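Local coordinates for protein Mannose/sialic acid-binding lectin (Polygonatum cyrtonema, PDB 3A0D) that probably binds carbohydrates through its bulb-type lectin domain and holds methyl alpha-D-mannopyranoside in this crystal structure, at residues 2-7 / 85-90; 81-86 / 99-104. One frame throughout, in Å; residues are numbered along the deposited sequence.

Contact 1 (2-7 / 85-90). With MMA (methyl alpha-D-mannopyranoside), chain B.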
loop_
_atom_site.group_PDB
_atom_site.type_symbol
_atom_site.label_atom_id
_atom_site.label_comp_id
_atom_site.label_asym_id
_atom_site.label_seq_id
_atom_site.Cartn_x
_atom_site.Cartn_y
_atom_site.Cartn_z
ATOM N N ASN A 2 -2.676 -0.684 -6.227
ATOM C CA ASN A 2 -1.260 -1.037 -6.232
ATOM C C ASN A 2 -0.818 -1.711 -4.934
ATOM O O ASN A 2 0.367 -1.726 -4.610
ATOM C CB ASN A 2 -0.388 0.198 -6.501
ATOM C CG ASN A 2 -0.574 1.286 -5.465
ATOM O OD1 ASN A 2 -1.647 1.869 -5.351
ATOM N ND2 ASN A 2 0.476 1.567 -4.705
ATOM N N SER A 3 -1.773 -2.280 -4.204
ATOM C CA SER A 3 -1.462 -2.956 -2.949
ATOM C C SER A 3 -2.318 -4.196 -2.711
ATOM O O SER A 3 -3.425 -4.320 -3.238
ATOM C CB SER A 3 -1.646 -1.998 -1.769
ATOM O OG SER A 3 -3.005 -1.609 -1.638
ATOM N N LEU A 4 -1.782 -5.113 -1.911
ATOM C CA LEU A 4 -2.469 -6.340 -1.542
ATOM C C LEU A 4 -2.284 -6.481 -0.038
ATOM O O LEU A 4 -1.157 -6.563 0.454
ATOM C CB LEU A 4 -1.856 -7.554 -2.247
ATOM C CG LEU A 4 -2.421 -8.917 -1.815
ATOM C CD1 LEU A 4 -3.877 -9.058 -2.266
ATOM C CD2 LEU A 4 -1.585 -10.026 -2.424
ATOM N N SER A 5 -3.392 -6.500 0.691
ATOM C CA SER A 5 -3.333 -6.613 2.141
ATOM C C SER A 5 -3.622 -8.027 2.617
ATOM O O SER A 5 -4.514 -8.698 2.098
ATOM C CB SER A 5 -4.330 -5.642 2.777
ATOM O OG SER A 5 -4.017 -4.304 2.439
ATOM N N SER A 6 -2.858 -8.478 3.604
ATOM C CA SER A 6 -3.059 -9.808 4.157
ATOM C C SER A 6 -4.472 -9.833 4.724
ATOM O O SER A 6 -4.980 -8.810 5.192
ATOM C CB SER A 6 -2.048 -10.083 5.275
ATOM O OG SER A 6 -2.258 -9.217 6.379
ATOM N N PRO A 7 -5.122 -11.005 4.717
ATOM C CA PRO A 7 -4.634 -12.297 4.224
ATOM C C PRO A 7 -5.097 -12.580 2.799
ATOM O O PRO A 7 -5.147 -13.736 2.375
ATOM C CB PRO A 7 -5.253 -13.269 5.211
ATOM C CG PRO A 7 -6.639 -12.682 5.366
ATOM C CD PRO A 7 -6.380 -11.174 5.469
ATOM N N TYR A 85 -0.459 -7.372 7.372
ATOM C CA TYR A 85 0.589 -6.779 6.553
ATOM C C TYR A 85 0.053 -6.348 5.199
ATOM O O TYR A 85 -1.104 -6.605 4.864
ATOM C CB TYR A 85 1.729 -7.783 6.354
ATOM C CG TYR A 85 2.386 -8.218 7.647
ATOM C CD1 TYR A 85 1.729 -9.065 8.539
ATOM C CD2 TYR A 85 3.651 -7.747 7.996
ATOM C CE1 TYR A 85 2.312 -9.428 9.749
ATOM C CE2 TYR A 85 4.243 -8.102 9.199
ATOM C CZ TYR A 85 3.569 -8.940 10.073
ATOM O OH TYR A 85 4.146 -9.263 11.279
ATOM N N VAL A 86 0.905 -5.691 4.425
ATOM C CA VAL A 86 0.522 -5.225 3.103
ATOM C C VAL A 86 1.694 -5.363 2.135
ATOM O O VAL A 86 2.857 -5.218 2.526
ATOM C CB VAL A 86 0.071 -3.739 3.140
ATOM C CG1 VAL A 86 1.272 -2.832 3.365
ATOM C CG2 VAL A 86 -0.650 -3.373 1.851
ATOM N N LEU A 87 1.370 -5.672 0.884
ATOM C CA LEU A 87 2.353 -5.801 -0.185
ATOM C C LEU A 87 2.074 -4.600 -1.079
ATOM O O LEU A 87 0.931 -4.369 -1.464
ATOM C CB LEU A 87 2.129 -7.085 -0.982
ATOM C CG LEU A 87 2.977 -7.170 -2.255
ATOM C CD1 LEU A 87 4.453 -7.287 -1.878
ATOM C CD2 LEU A 87 2.530 -8.352 -3.094
ATOM N N VAL A 88 3.107 -3.841 -1.421
ATOM C CA VAL A 88 2.896 -2.649 -2.229
ATOM C C VAL A 88 3.840 -2.455 -3.411
ATOM O O VAL A 88 5.054 -2.616 -3.283
ATOM C CB VAL A 88 3.001 -1.385 -1.337
ATOM C CG1 VAL A 88 2.753 -0.139 -2.157
ATOM C CG2 VAL A 88 2.006 -1.475 -0.189
ATOM N N LEU A 89 3.264 -2.121 -4.562
ATOM C CA LEU A 89 4.037 -1.814 -5.765
ATOM C C LEU A 89 4.095 -0.289 -5.692
ATOM O O LEU A 89 3.084 0.384 -5.882
ATOM C CB LEU A 89 3.293 -2.238 -7.031
ATOM C CG LEU A 89 3.781 -1.575 -8.324
ATOM C CD1 LEU A 89 5.269 -1.862 -8.539
ATOM C CD2 LEU A 89 2.956 -2.085 -9.498
ATOM N N GLN A 90 5.273 0.247 -5.406
ATOM C CA GLN A 90 5.440 1.684 -5.245
ATOM C C GLN A 90 5.736 2.477 -6.510
ATOM O O GLN A 90 6.203 1.932 -7.513
ATOM C CB GLN A 90 6.532 1.940 -4.205
ATOM C CG GLN A 90 6.223 1.297 -2.857
ATOM C CD GLN A 90 7.270 1.585 -1.795
ATOM O OE1 GLN A 90 6.995 1.469 -0.602
ATOM N NE2 GLN A 90 8.477 1.949 -2.222
HETATM C C1 MMA B . 13.777 1.987 -0.492
HETATM C C2 MMA B . 12.388 2.617 -0.792
HETATM C C3 MMA B . 11.494 2.460 0.455
HETATM C C4 MMA B . 11.350 0.961 0.760
HETATM C C5 MMA B . 12.751 0.369 1.012
HETATM C C6 MMA B . 12.614 -1.136 1.289
HETATM C C7 MMA B . 15.711 2.112 0.855
HETATM O O1 MMA B . 14.411 2.690 0.606
HETATM O O2 MMA B . 11.777 1.924 -1.895
HETATM O O3 MMA B . 10.203 3.026 0.195
HETATM O O4 MMA B . 10.536 0.788 1.922
HETATM O O5 MMA B . 13.597 0.561 -0.164
HETATM O O6 MMA B . 13.901 -1.711 1.516
HETATM O O HOH W 1 -3.987 -6.442 6.148
#
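Leu4 and Leu87 face each other as a hydrogen-bonded antiparallel pair, Leu4 N reaching Leu87 O at 2.8 Å and Leu87 N returning to Leu4 O at 2.7 Å. This is the dense part of the contact. Both leucines turn to the same face, their CB atoms 4.2 Å apart, and pack inward on Leu55 of strand 54-57. Flanking them are the non-hydrogen-bonded pairs Ser3-Val88 and Ser5-Val86, whose side chains lie on the other face; there Val86 CG2, anti to the backbone N (CG1 at chi1 72°), comes within 3.5 Å of Ser5 OG. In the bulb-type lectin fold these strands form one of three small antiparallel sheets, with 86-89 between strands 3-5 and 95-104. The serine-valine face meets the second subunit: Ser3 OG is hydrogen-bonded to Asn2 ND2 of that chain, and Ser5 OG to its Gln90 OE1. At one end of the ladder Asn2 fastens Leu89 twice, its O accepting from Leu89 N at 2.9 Å and its ND2, also hydrogen-bonded to Ser3 OG of the second subunit, donating to Leu89 O near the amide plane. The other end is wetter and held by a side chain. With chi1 at 65°, Ser6 OG swings between its backbone N and carbonyl carbon and takes the Tyr85 N-H at 2.8 Å almost straight, 175° at the hydrogen. A water donates to both Ser6 O and Tyr85 O. Gln90 extends from strand 86-89, and NE2 hydrogen-bonds O3 of a mannoside at 3.2 Å, in a site that Asp92, Asn94 and Tyr98 complete.

Contact 2 (81-86 / 99-104); sequences KEDHYV and GPVVWA. With MMA (methyl alpha-D-mannopyranoside), chain C; SO4 (sulfate ion), chain D.
Asp83 reaches across to Val101, where OD1 accepts the backbone N-H at 2.8 Å, nearly along the carboxylate C-O axis and at 170° at the hydrogen. Its CG stands opposite the backbone N (chi1 -161°), which carries the carboxylate over to Pro100 and brings OD1 within 3.2 Å of Pro100 CB. A water donates to the same oxygen and to Val101 O. The other oxygen, OD2, makes a long salt bridge of 3.5 Å to Lys81 NZ; the lysine side chain, bent at chi2 and chi3, crosses Pro100 at about a right angle and lays NZ against CB and CG. On the inner side the Tyr85 ring has Pro100 CA over one face, offset toward the rim, and its CD2 comes to 3.2 Å from the CA of Gly99, whose backbone angles call for glycine. The ring is anchored at its far end, OH donating to Lys81 O at 2.7 Å. In this bulb-type lectin the loop before strand 86-89 thus packs on the last strand, whose residues Val101, Trp103 and Ala104 continue the sheet into the second subunit by an antiparallel ladder. A mannoside held mainly by that subunit, through its Gln90, Asp92, Asn94 and Tyr98, rests against His84 and Val101. With His84 CG beside its backbone N (chi1 -78°), O1 of the sugar lies over one ring face, offset toward the rim, while NE2 donates at 2.7 Å to O4 of a sulfate ion, probably from the crystallisation liquor, at the ring edge. Val101 CG2 lies beside both His84 CB and the sugar O4, which touch each other directly.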
loop_
_atom_site.group_PDB
_atom_site.type_symbol
_atom_site.label_atom_id
_atom_site.label_comp_id
_atom_site.label_asym_id
_atom_site.label_seq_id
_atom_site.Cartn_x
_atom_site.Cartn_y
_atom_site.Cartn_z
ATOM N N LYS A 81 5.482 -11.767 13.449
ATOM C CA LYS A 81 4.388 -11.655 14.398
ATOM C C LYS A 81 3.035 -11.715 13.695
ATOM O O LYS A 81 2.866 -11.187 12.594
ATOM C CB LYS A 81 4.511 -10.349 15.190
ATOM C CG LYS A 81 3.544 -10.244 16.360
ATOM C CD LYS A 81 2.426 -9.241 16.102
ATOM C CE LYS A 81 2.940 -7.807 16.130
ATOM N NZ LYS A 81 1.844 -6.816 15.894
ATOM N N GLU A 82 2.079 -12.372 14.344
ATOM C CA GLU A 82 0.728 -12.510 13.818
ATOM C C GLU A 82 0.040 -11.152 13.951
ATOM O O GLU A 82 -0.032 -10.591 15.044
ATOM C CB GLU A 82 -0.025 -13.567 14.630
ATOM C CG GLU A 82 -1.363 -13.990 14.058
ATOM C CD GLU A 82 -1.254 -14.527 12.645
ATOM O OE1 GLU A 82 -0.241 -15.196 12.329
ATOM O OE2 GLU A 82 -2.191 -14.292 11.855
ATOM N N ASP A 83 -0.458 -10.624 12.837
ATOM C CA ASP A 83 -1.121 -9.322 12.834
ATOM C C ASP A 83 -1.729 -9.104 11.445
ATOM O O ASP A 83 -2.604 -9.854 11.018
ATOM C CB ASP A 83 -0.089 -8.230 13.142
ATOM C CG ASP A 83 -0.729 -6.937 13.599
ATOM O OD1 ASP A 83 -0.509 -5.889 12.952
ATOM O OD2 ASP A 83 -1.456 -6.971 14.613
ATOM N N HIS A 84 -1.266 -8.067 10.755
ATOM C CA HIS A 84 -1.718 -7.762 9.400
ATOM C C HIS A 84 -0.599 -7.052 8.652
ATOM O O HIS A 84 0.130 -6.240 9.224
ATOM C CB HIS A 84 -2.978 -6.892 9.408
ATOM C CG HIS A 84 -4.232 -7.655 9.700
ATOM N ND1 HIS A 84 -4.740 -7.795 10.973
ATOM C CD2 HIS A 84 -5.048 -8.370 8.888
ATOM C CE1 HIS A 84 -5.813 -8.565 10.935
ATOM N NE2 HIS A 84 -6.021 -8.929 9.682
ATOM N N TYR A 85 -0.459 -7.372 7.372
ATOM C CA TYR A 85 0.589 -6.779 6.553
ATOM C C TYR A 85 0.053 -6.348 5.199
ATOM O O TYR A 85 -1.104 -6.605 4.864
ATOM C CB TYR A 85 1.729 -7.783 6.354
ATOM C CG TYR A 85 2.386 -8.218 7.647
ATOM C CD1 TYR A 85 1.729 -9.065 8.539
ATOM C CD2 TYR A 85 3.651 -7.747 7.996
ATOM C CE1 TYR A 85 2.312 -9.428 9.749
ATOM C CE2 TYR A 85 4.243 -8.102 9.199
ATOM C CZ TYR A 85 3.569 -8.940 10.073
ATOM O OH TYR A 85 4.146 -9.263 11.279
ATOM N N VAL A 86 0.905 -5.691 4.425
ATOM C CA VAL A 86 0.522 -5.225 3.103
ATOM C C VAL A 86 1.694 -5.363 2.135
ATOM O O VAL A 86 2.857 -5.218 2.526
ATOM C CB VAL A 86 0.071 -3.739 3.140
ATOM C CG1 VAL A 86 1.272 -2.832 3.365
ATOM C CG2 VAL A 86 -0.650 -3.373 1.851
ATOM N N GLY A 99 4.776 -4.099 7.606
ATOM C CA GLY A 99 3.981 -4.610 8.706
ATOM C C GLY A 99 4.813 -4.692 9.966
ATOM O O GLY A 99 6.039 -4.634 9.889
ATOM N N PRO A 100 4.184 -4.859 11.140
ATOM C CA PRO A 100 2.736 -4.977 11.326
ATOM C C PRO A 100 2.002 -3.637 11.306
ATOM O O PRO A 100 2.543 -2.620 10.865
ATOM C CB PRO A 100 2.633 -5.665 12.678
ATOM C CG PRO A 100 3.752 -5.020 13.428
ATOM C CD PRO A 100 4.890 -5.035 12.421
ATOM N N VAL A 101 0.768 -3.649 11.795
ATOM C CA VAL A 101 -0.053 -2.446 11.837
ATOM C C VAL A 101 0.476 -1.433 12.847
ATOM O O VAL A 101 0.757 -1.771 13.996
ATOM C CB VAL A 101 -1.517 -2.774 12.201
ATOM C CG1 VAL A 101 -2.314 -1.488 12.353
ATOM C CG2 VAL A 101 -2.141 -3.651 11.127
ATOM N N VAL A 102 0.613 -0.191 12.400
ATOM C CA VAL A 102 1.089 0.890 13.249
ATOM C C VAL A 102 -0.082 1.764 13.690
ATOM O O VAL A 102 -0.128 2.234 14.826
ATOM C CB VAL A 102 2.108 1.778 12.492
ATOM C CG1 VAL A 102 2.300 3.105 13.222
ATOM C CG2 VAL A 102 3.439 1.049 12.369
ATOM N N TRP A 103 -1.035 1.961 12.785
ATOM C CA TRP A 103 -2.192 2.809 13.046
ATOM C C TRP A 103 -3.263 2.517 12.004
ATOM O O TRP A 103 -2.951 2.104 10.890
ATOM C CB TRP A 103 -1.762 4.276 12.937
ATOM C CG TRP A 103 -2.850 5.289 13.118
ATOM C CD1 TRP A 103 -3.309 5.802 14.299
ATOM C CD2 TRP A 103 -3.590 5.944 12.081
ATOM N NE1 TRP A 103 -4.285 6.741 14.061
ATOM C CE2 TRP A 103 -4.478 6.847 12.707
ATOM C CE3 TRP A 103 -3.590 5.858 10.682
ATOM C CZ2 TRP A 103 -5.358 7.659 11.982
ATOM C CZ3 TRP A 103 -4.466 6.669 9.959
ATOM C CH2 TRP A 103 -5.336 7.555 10.613
ATOM N N ALA A 104 -4.523 2.740 12.364
ATOM C CA ALA A 104 -5.637 2.517 11.445
ATOM C C ALA A 104 -6.788 3.459 11.786
ATOM O O ALA A 104 -6.997 3.799 12.947
ATOM C CB ALA A 104 -6.105 1.071 11.524
HETATM C C1 MMA C . -8.659 -4.869 9.762
HETATM C C2 MMA C . -8.266 -4.940 8.260
HETATM C C3 MMA C . -6.739 -5.139 8.158
HETATM C C4 MMA C . -6.050 -3.946 8.840
HETATM C C5 MMA C . -6.498 -3.892 10.314
HETATM C C6 MMA C . -5.834 -2.684 10.992
HETATM C C7 MMA C . -8.722 -6.049 11.805
HETATM O O1 MMA C . -8.325 -6.119 10.419
HETATM O O2 MMA C . -8.619 -3.703 7.616
HETATM O O3 MMA C . -6.354 -5.194 6.778
HETATM O O4 MMA C . -4.633 -4.114 8.772
HETATM O O5 MMA C . -7.950 -3.742 10.392
HETATM O O6 MMA C . -6.241 -2.605 12.357
HETATM S S SO4 D . -8.461 -11.353 9.550
HETATM O O1 SO4 D . -8.780 -10.163 10.363
HETATM O O2 SO4 D . -7.997 -12.438 10.436
HETATM O O3 SO4 D . -9.667 -11.791 8.822
HETATM O O4 SO4 D . -7.405 -11.021 8.577
HETATM O O HOH W 2 -0.281 -3.836 15.357
#

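From the N terminus, strand 3-5 waits until the chain has passed through the other two sheets; contact 1 then closes that long loop when 85-90 returns alongside 2-7. Contact 2 closes a much shorter one, from 81-86 out along strand 86-89 and back by 95-104. The two loops overlap rather than nest: 81-84 lie inside the first loop, Tyr85 and Val86 belong to its closing segment and so to both contacts, and 99-104 lies beyond its end. Ser6 OG packs on His84 CA where they meet. Together they join the first strand, the central strand and the last strand of one sheet, and both reach the second subunit.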